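Local coordinates for protein sugar-phosphate aldolase (Thermotoga maritima, PDB 1PVT) that belongs to the class II aldolase and adducin family, with a mixed beta sheet flanked by helices, at residues Val46-Phe51 and Gly87-Ile92. Numbering follows the deposited sequence.
Sequences VNEYGF and GKHYEI
Tyr-90 has its CG wedged between the backbone N and the carbonyl carbon (chi1 74°), which swings the ring across to the neighbouring strand and against Asn-47, whose CB rests over one ring face. Asn-47 in turn holds CG beside its own N, chi1 -49°, and its amide lies out by the hydroxyl end of the ring, the two planes 26° apart. ND2 of Asn-47 lies against CG1 and CD1 of Ile-92, while OD1 takes a hydrogen bond from Lys-98 NZ; asparagine offers that oxygen on a side chain short enough to stay beside the ring. Asn-47 and Tyr-90 form a hydrogen-bonded antiparallel pair: N of Asn-47 reaches O of Tyr-90 at 2.7 Å, and the return bond from Tyr-90 N to Asn-47 O is 2.9 Å. In this class II aldolase/adducin-type domain, 45-49 is an outermost strand of the chain's mixed sheet, with 89-92 next and 79-84 beyond. On the opposite face from Tyr-90, His-89 suits its place by carrying a ring N-H: ND1 gives Asn-47 O a second bond, 3.1 Å long, from above the carbonyl plane. Farther along, N of Tyr-49 bonds to O of Lys-88 at 2.8 Å. The broad, buried rings of Tyr-49 and Tyr-90 pack obliquely, and the Tyr-49 hydroxyl bonds to Leu-85 O. At Gly-50 a CB would jam against O of Tyr-49, which calls for glycine; Phe-51 then packs on Pro-104, Leu-107 and Met-108 of helix 103-115.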
# COMPACT_ATOMS: atom_id res chain seq x y z
N VAL A 46 14.57 0.89 19.86
CA VAL A 46 15.25 1.78 18.93
C VAL A 46 15.90 0.93 17.86
O VAL A 46 16.53 -0.09 18.15
CB VAL A 46 16.35 2.59 19.64
CG1 VAL A 46 17.35 3.15 18.62
CG2 VAL A 46 15.71 3.73 20.43
N ASN A 47 15.77 1.34 16.61
CA ASN A 47 16.36 0.54 15.55
C ASN A 47 17.00 1.39 14.47
O ASN A 47 16.75 2.60 14.36
CB ASN A 47 15.27 -0.36 14.97
CG ASN A 47 14.50 -1.11 16.04
OD1 ASN A 47 14.80 -2.25 16.36
ND2 ASN A 47 13.50 -0.44 16.62
N GLU A 48 17.84 0.73 13.68
CA GLU A 48 18.57 1.37 12.60
C GLU A 48 17.87 1.25 11.25
O GLU A 48 17.60 0.14 10.78
CB GLU A 48 19.96 0.75 12.48
CG GLU A 48 20.73 0.72 13.80
CD GLU A 48 22.01 -0.09 13.69
OE1 GLU A 48 22.77 0.12 12.71
OE2 GLU A 48 22.28 -0.93 14.58
N TYR A 49 17.59 2.39 10.64
CA TYR A 49 16.95 2.41 9.33
C TYR A 49 17.67 1.47 8.38
O TYR A 49 17.07 0.92 7.46
CB TYR A 49 17.01 3.82 8.74
CG TYR A 49 16.03 4.80 9.31
CD1 TYR A 49 16.45 6.03 9.79
CD2 TYR A 49 14.67 4.51 9.32
CE1 TYR A 49 15.54 6.96 10.28
CE2 TYR A 49 13.75 5.44 9.80
CZ TYR A 49 14.20 6.66 10.28
OH TYR A 49 13.29 7.57 10.76
N GLY A 50 18.97 1.27 8.61
CA GLY A 50 19.75 0.42 7.74
C GLY A 50 20.26 1.28 6.60
O GLY A 50 21.02 0.85 5.74
N PHE A 51 19.81 2.54 6.63
CA PHE A 51 20.17 3.54 5.63
C PHE A 51 19.98 4.92 6.27
O PHE A 51 19.41 5.02 7.35
CB PHE A 51 19.29 3.40 4.39
CG PHE A 51 17.81 3.56 4.65
CD1 PHE A 51 17.21 4.83 4.62
CD2 PHE A 51 17.00 2.45 4.92
CE1 PHE A 51 15.84 4.98 4.83
CE2 PHE A 51 15.64 2.60 5.13
CZ PHE A 51 15.05 3.86 5.09
N GLY A 87 18.18 10.85 10.31
CA GLY A 87 19.34 10.18 10.82
C GLY A 87 19.25 8.73 10.43
O GLY A 87 18.66 8.41 9.39
N LYS A 88 19.80 7.86 11.26
CA LYS A 88 19.80 6.44 10.96
C LYS A 88 18.95 5.67 11.96
O LYS A 88 18.90 4.44 11.93
CB LYS A 88 21.24 5.93 10.98
CG LYS A 88 22.15 6.65 9.97
CD LYS A 88 23.63 6.42 10.27
CE LYS A 88 23.97 4.93 10.31
NZ LYS A 88 25.40 4.69 10.69
N HIS A 89 18.26 6.40 12.82
CA HIS A 89 17.45 5.73 13.82
C HIS A 89 15.99 6.11 13.86
O HIS A 89 15.59 7.26 13.63
CB HIS A 89 18.08 5.92 15.20
CG HIS A 89 19.39 5.21 15.34
ND1 HIS A 89 19.51 3.84 15.23
CD2 HIS A 89 20.64 5.68 15.55
CE1 HIS A 89 20.77 3.50 15.36
NE2 HIS A 89 21.48 4.59 15.56
N TYR A 90 15.20 5.08 14.15
CA TYR A 90 13.76 5.19 14.28
C TYR A 90 13.46 4.37 15.52
O TYR A 90 14.19 3.42 15.83
CB TYR A 90 13.05 4.59 13.06
CG TYR A 90 13.04 3.08 13.00
CD1 TYR A 90 12.08 2.34 13.69
CD2 TYR A 90 13.97 2.38 12.22
CE1 TYR A 90 12.02 0.94 13.59
CE2 TYR A 90 13.92 0.99 12.11
CZ TYR A 90 12.94 0.28 12.80
OH TYR A 90 12.88 -1.10 12.66
N GLU A 91 12.40 4.74 16.23
CA GLU A 91 12.05 4.03 17.45
C GLU A 91 10.67 3.35 17.39
O GLU A 91 9.74 3.85 16.77
CB GLU A 91 12.14 5.00 18.63
CG GLU A 91 11.52 6.37 18.35
CD GLU A 91 11.83 7.40 19.44
OE1 GLU A 91 11.18 8.48 19.46
OE2 GLU A 91 12.73 7.13 20.28
N ILE A 92 10.57 2.19 18.04
CA ILE A 92 9.33 1.44 18.08
C ILE A 92 8.53 1.72 19.34
O ILE A 92 9.00 1.49 20.45
CB ILE A 92 9.61 -0.05 18.01
CG1 ILE A 92 10.30 -0.38 16.69
CG2 ILE A 92 8.31 -0.82 18.17
CD1 ILE A 92 10.68 -1.85 16.54